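Local coordinates for protein fusion DH (Streptomyces sp. MJ635-86F5, PDB 6K97) that rejoins, as an engineered fusion, the split dehydratase domain of a cremimycin polyketide synthase, which probably removes water from a beta-hydroxyacyl intermediate, at residues A[77-82]-A[277-282]; A[260-265]-A[294-299]. One frame throughout, in Å; residues are numbered along the deposited sequence.

How the contacts relate
Both contacts lay a helix against a strand of a double hotdog fold, and both are buried and purely apolar, with no hydrogen bond across either. Contact 1 lies deeper, its centre about 6 Å from the centre of the chain, and joins the two fused parts: helix 75-88 of the first meets strand 273-284 of the second. Contact 2 stays within the second part, its centre about 15 Å from the chain centre, where helix 252-266 packs on strand 291-298. The contact centres are about 17 Å apart. In contact 1 a helix valine meets two branched strand residues; in contact 2 two helix alanines share a single strand isoleucine.

Contact 1 (A[77-82]-A[277-282]); sequences AFVELA and FALRRV
E80 OE2, one residue along helix 75-88 from the V79 that meets L279 and V282, is hydrogen-bonded to both H34 NE2 and the backbone N of H249. Its other carboxylate oxygen, OE1, bonds the N of V250, so three groups fix the carboxylate. V79 itself points toward strand 273-284 and carries the helix side of the contact alone. Its CG2 comes to 3.9 Å from CD2 of L279 and 4.1 Å from L279 CD1, so a single methyl meets both ends of the leucine fork as the two side chains cross obliquely. The other branch, V79 CG1, lies anti to the backbone N (chi1 175°) and reaches V282 CG1 at 4.3 Å, a looser touch. L279 and V282 are three apart, yet both point toward the helix: a G1 beta bulge, with R281 and V282 both facing I94, shifts the alternation of the strand. The contact spans the two parts of the engineered fusion, bringing a helix of the first half of the double hotdog fold against a strand of the predicted C-terminal hotdog. Strand 93-99 pairs with strand 273-284 on one edge and also meets the helix, while strand 315-327 pairs on the other edge, where L279 rests on V322.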
loop_
_atom_site.group_PDB
_atom_site.type_symbol
_atom_site.label_atom_id
_atom_site.label_comp_id
_atom_site.label_asym_id
_atom_site.label_seq_id
_atom_site.Cartn_x
_atom_site.Cartn_y
_atom_site.Cartn_z
ATOM N N ALA A 77 -9.625 -12.903 -14.675
ATOM C CA ALA A 77 -9.697 -12.058 -13.476
ATOM C C ALA A 77 -8.387 -11.385 -13.174
ATOM O O ALA A 77 -8.372 -10.201 -12.752
ATOM C CB ALA A 77 -10.152 -12.834 -12.262
ATOM N N PHE A 78 -7.282 -12.076 -13.389
ATOM C CA PHE A 78 -5.983 -11.380 -13.222
ATOM C C PHE A 78 -5.818 -10.277 -14.288
ATOM O O PHE A 78 -5.316 -9.189 -14.029
ATOM C CB PHE A 78 -4.844 -12.372 -13.329
ATOM C CG PHE A 78 -4.742 -13.321 -12.162
ATOM C CD1 PHE A 78 -4.527 -12.837 -10.888
ATOM C CD2 PHE A 78 -4.864 -14.684 -12.339
ATOM C CE1 PHE A 78 -4.465 -13.703 -9.808
ATOM C CE2 PHE A 78 -4.759 -15.566 -11.261
ATOM C CZ PHE A 78 -4.548 -15.072 -10.014
ATOM N N VAL A 79 -6.308 -10.539 -15.488
ATOM C CA VAL A 79 -6.402 -9.497 -16.515
ATOM C C VAL A 79 -7.228 -8.299 -16.046
ATOM O O VAL A 79 -6.790 -7.132 -16.214
ATOM C CB VAL A 79 -7.005 -10.042 -17.776
ATOM C CG1 VAL A 79 -7.222 -8.951 -18.792
ATOM C CG2 VAL A 79 -6.055 -11.063 -18.384
ATOM N N GLU A 80 -8.391 -8.571 -15.435
ATOM C CA GLU A 80 -9.217 -7.492 -14.972
ATOM C C GLU A 80 -8.445 -6.623 -13.928
ATOM O O GLU A 80 -8.492 -5.390 -13.970
ATOM C CB GLU A 80 -10.497 -8.006 -14.386
ATOM C CG GLU A 80 -11.358 -6.940 -13.671
ATOM C CD GLU A 80 -11.904 -5.849 -14.593
ATOM O OE1 GLU A 80 -11.842 -6.006 -15.875
ATOM O OE2 GLU A 80 -12.453 -4.859 -14.049
ATOM N N LEU A 81 -7.734 -7.295 -13.015
ATOM C CA LEU A 81 -7.026 -6.576 -11.990
ATOM C C LEU A 81 -6.004 -5.645 -12.633
ATOM O O LEU A 81 -5.925 -4.501 -12.253
ATOM C CB LEU A 81 -6.330 -7.544 -11.056
ATOM C CG LEU A 81 -7.302 -8.301 -10.157
ATOM C CD1 LEU A 81 -6.623 -9.438 -9.460
ATOM C CD2 LEU A 81 -8.005 -7.393 -9.167
ATOM N N ALA A 82 -5.267 -6.134 -13.641
ATOM C CA ALA A 82 -4.300 -5.328 -14.342
ATOM C C ALA A 82 -4.960 -4.159 -15.117
ATOM O O ALA A 82 -4.424 -3.071 -15.148
ATOM C CB ALA A 82 -3.499 -6.186 -15.294
ATOM N N PHE A 277 -1.751 -18.922 -20.064
ATOM C CA PHE A 277 -0.599 -18.558 -19.209
ATOM C C PHE A 277 0.039 -17.246 -19.637
ATOM O O PHE A 277 0.849 -16.767 -18.917
ATOM C CB PHE A 277 0.486 -19.617 -19.128
ATOM C CG PHE A 277 1.375 -19.704 -20.332
ATOM C CD1 PHE A 277 0.983 -20.442 -21.469
ATOM C CD2 PHE A 277 2.640 -19.131 -20.344
ATOM C CE1 PHE A 277 1.821 -20.562 -22.565
ATOM C CE2 PHE A 277 3.495 -19.281 -21.461
ATOM C CZ PHE A 277 3.073 -19.950 -22.566
ATOM N N ALA A 278 -0.205 -16.756 -20.850
ATOM C CA ALA A 278 0.482 -15.525 -21.296
ATOM C C ALA A 278 -0.423 -14.756 -22.235
ATOM O O ALA A 278 -1.105 -15.341 -23.063
ATOM C CB ALA A 278 1.818 -15.809 -21.959
ATOM N N LEU A 279 -0.486 -13.454 -22.036
ATOM C CA LEU A 279 -1.306 -12.581 -22.850
ATOM C C LEU A 279 -0.396 -11.456 -23.289
ATOM O O LEU A 279 0.477 -11.087 -22.555
ATOM C CB LEU A 279 -2.483 -12.034 -22.029
ATOM C CG LEU A 279 -3.581 -13.036 -21.729
ATOM C CD1 LEU A 279 -3.428 -13.603 -20.340
ATOM C CD2 LEU A 279 -4.965 -12.418 -21.860
ATOM N N ARG A 280 -0.656 -10.897 -24.466
ATOM C CA ARG A 280 0.091 -9.769 -25.041
ATOM C C ARG A 280 -0.858 -8.753 -25.649
ATOM O O ARG A 280 -1.754 -9.131 -26.415
ATOM C CB ARG A 280 0.969 -10.228 -26.179
ATOM C CG ARG A 280 2.131 -11.112 -25.801
ATOM C CD ARG A 280 2.778 -11.667 -27.093
ATOM N NE ARG A 280 3.911 -12.515 -26.751
ATOM C CZ ARG A 280 5.083 -12.057 -26.309
ATOM N NH1 ARG A 280 6.059 -12.905 -26.006
ATOM N NH2 ARG A 280 5.301 -10.759 -26.168
ATOM N N ARG A 281 -0.621 -7.470 -25.357
ATOM C CA ARG A 281 -1.339 -6.368 -26.013
ATOM C C ARG A 281 -2.854 -6.406 -25.761
ATOM O O ARG A 281 -3.682 -6.482 -26.691
ATOM C CB ARG A 281 -0.978 -6.274 -27.508
ATOM C CG ARG A 281 0.388 -5.602 -27.737
ATOM C CD ARG A 281 1.110 -5.938 -29.062
ATOM N NE ARG A 281 0.222 -6.250 -30.213
ATOM C CZ ARG A 281 0.080 -7.443 -30.839
ATOM N NH1 ARG A 281 -0.757 -7.519 -31.875
ATOM N NH2 ARG A 281 0.759 -8.546 -30.473
ATOM N N VAL A 282 -3.212 -6.369 -24.476
ATOM C CA VAL A 282 -4.623 -6.270 -24.074
ATOM C C VAL A 282 -4.991 -4.780 -23.925
ATOM O O VAL A 282 -4.348 -4.075 -23.171
ATOM C CB VAL A 282 -4.887 -6.971 -22.750
ATOM C CG1 VAL A 282 -6.346 -6.968 -22.467
ATOM C CG2 VAL A 282 -4.406 -8.400 -22.803
#

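Contact 2 (A[260-265]-A[294-299]); sequences HAALGP and VHITPD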
loop_
_atom_site.group_PDB
_atom_site.type_symbol
_atom_site.label_atom_id
_atom_site.label_comp_id
_atom_site.label_asym_id
_atom_site.label_seq_id
_atom_site.Cartn_x
_atom_site.Cartn_y
_atom_site.Cartn_z
ATOM N N HIS A 260 -13.766 -19.731 -24.486
ATOM C CA HIS A 260 -14.274 -21.092 -24.471
ATOM C C HIS A 260 -14.395 -21.608 -25.906
ATOM O O HIS A 260 -14.007 -22.737 -26.224
ATOM C CB HIS A 260 -15.589 -21.169 -23.709
ATOM C CG HIS A 260 -15.460 -20.793 -22.253
ATOM N ND1 HIS A 260 -16.533 -20.412 -21.484
ATOM C CD2 HIS A 260 -14.378 -20.757 -21.432
ATOM C CE1 HIS A 260 -16.113 -20.166 -20.255
ATOM N NE2 HIS A 260 -14.815 -20.366 -20.203
ATOM N N ALA A 261 -14.822 -20.736 -26.801
ATOM C CA ALA A 261 -14.876 -21.096 -28.203
ATOM C C ALA A 261 -13.523 -21.540 -28.719
ATOM O O ALA A 261 -13.427 -22.522 -29.448
ATOM C CB ALA A 261 -15.392 -19.941 -29.034
ATOM N N ALA A 262 -12.482 -20.838 -28.357
ATOM C CA ALA A 262 -11.160 -21.172 -28.898
ATOM C C ALA A 262 -10.714 -22.555 -28.423
ATOM O O ALA A 262 -9.981 -23.227 -29.123
ATOM C CB ALA A 262 -10.126 -20.121 -28.542
ATOM N N LEU A 263 -11.185 -22.965 -27.247
ATOM C CA LEU A 263 -10.840 -24.280 -26.701
ATOM C C LEU A 263 -11.324 -25.413 -27.577
ATOM O O LEU A 263 -10.783 -26.474 -27.478
ATOM C CB LEU A 263 -11.409 -24.493 -25.304
ATOM C CG LEU A 263 -10.879 -23.590 -24.207
ATOM C CD1 LEU A 263 -11.703 -23.826 -22.951
ATOM C CD2 LEU A 263 -9.395 -23.834 -23.967
ATOM N N GLY A 264 -12.312 -25.195 -28.437
ATOM C CA GLY A 264 -12.810 -26.278 -29.301
ATOM C C GLY A 264 -11.683 -26.820 -30.167
ATOM O O GLY A 264 -11.241 -27.954 -29.987
ATOM N N PRO A 265 -11.208 -26.016 -31.120
ATOM C CA PRO A 265 -10.169 -26.520 -32.013
ATOM C C PRO A 265 -8.862 -26.774 -31.282
ATOM O O PRO A 265 -8.188 -27.764 -31.570
ATOM C CB PRO A 265 -9.990 -25.416 -33.072
ATOM C CG PRO A 265 -10.741 -24.224 -32.548
ATOM C CD PRO A 265 -11.795 -24.751 -31.589
ATOM N N VAL A 294 -17.360 -11.479 -30.876
ATOM C CA VAL A 294 -15.941 -11.696 -30.791
ATOM C C VAL A 294 -15.366 -12.369 -32.026
ATOM O O VAL A 294 -15.835 -13.415 -32.443
ATOM C CB VAL A 294 -15.681 -12.588 -29.593
ATOM C CG1 VAL A 294 -14.220 -12.934 -29.502
ATOM C CG2 VAL A 294 -16.113 -11.883 -28.336
ATOM N N HIS A 295 -14.326 -11.793 -32.584
ATOM C CA HIS A 295 -13.616 -12.411 -33.702
ATOM C C HIS A 295 -12.348 -13.026 -33.147
ATOM O O HIS A 295 -11.486 -12.319 -32.597
ATOM C CB HIS A 295 -13.311 -11.346 -34.775
ATOM C CG HIS A 295 -12.703 -11.881 -36.037
ATOM N ND1 HIS A 295 -12.314 -11.058 -37.079
ATOM C CD2 HIS A 295 -12.394 -13.140 -36.429
ATOM C CE1 HIS A 295 -11.816 -11.785 -38.064
ATOM N NE2 HIS A 295 -11.859 -13.052 -37.700
ATOM N N ILE A 296 -12.246 -14.348 -33.249
ATOM C CA ILE A 296 -11.041 -15.078 -32.830
ATOM C C ILE A 296 -10.275 -15.587 -34.027
ATOM O O ILE A 296 -10.874 -16.234 -34.884
ATOM C CB ILE A 296 -11.424 -16.293 -31.978
ATOM C CG1 ILE A 296 -12.300 -15.827 -30.819
ATOM C CG2 ILE A 296 -10.170 -17.021 -31.448
ATOM C CD1 ILE A 296 -12.921 -16.938 -29.992
ATOM N N THR A 297 -8.981 -15.293 -34.097
ATOM C CA THR A 297 -8.075 -15.805 -35.174
ATOM C C THR A 297 -6.838 -16.505 -34.586
ATOM O O THR A 297 -6.348 -16.107 -33.526
ATOM C CB THR A 297 -7.561 -14.681 -36.091
ATOM O OG1 THR A 297 -6.771 -13.778 -35.311
ATOM C CG2 THR A 297 -8.732 -13.885 -36.681
ATOM N N PRO A 298 -6.307 -17.523 -35.276
ATOM C CA PRO A 298 -5.120 -18.245 -34.759
ATOM C C PRO A 298 -3.883 -17.381 -34.801
ATOM O O PRO A 298 -3.827 -16.454 -35.602
ATOM C CB PRO A 298 -4.973 -19.402 -35.720
ATOM C CG PRO A 298 -5.555 -18.891 -36.996
ATOM C CD PRO A 298 -6.735 -18.061 -36.580
ATOM N N ASP A 299 -2.917 -17.667 -33.928
ATOM C CA ASP A 299 -1.771 -16.803 -33.766
ATOM C C ASP A 299 -0.498 -17.595 -33.533
ATOM O O ASP A 299 0.432 -17.120 -32.894
ATOM C CB ASP A 299 -1.999 -15.891 -32.564
ATOM C CG ASP A 299 -0.987 -14.795 -32.474
ATOM O OD1 ASP A 299 -0.688 -14.210 -33.536
ATOM O OD2 ASP A 299 -0.486 -14.501 -31.356
#
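Helix 252-266 of the predicted C-terminal hotdog fold, in the second part of the fusion, meets its sheet here through A261 and A262, which both face I296 of strand 291-298. CB of A261 lies 4.0 Å from CD1 of I296, and CB of A262 lies 4.2 Å from I296 CG2. One isoleucine thus serves two consecutive alanines, each with a different branch. Its torsions explain the split: CG2 stands anti to the backbone N, while CG1 is anti to the carbonyl carbon (chi1 -54°) and the chain runs on extended to CD1 (chi2 172°). With only methyl groups on the helix side, the backbones come near each other, the CA atoms of A262 and I296 being 7.3 Å apart. In a hotdog fold the sheet wraps around a central helix, and helix 252-266 takes that place here. Its backbone is irregular at this point: G264 N bonds A261 O at 3.1 Å, one residue short of the alpha-helical spacing. H260 points away from the strand, with NE2 bonded to D256 OD2 and ND1 to Y203 OH. I230 of strand 229-235, which shares backbone hydrogen bonding with I296, adds to the apolar layer, touched by A261 and P265, and V304 of strand 303-309 packs on I296.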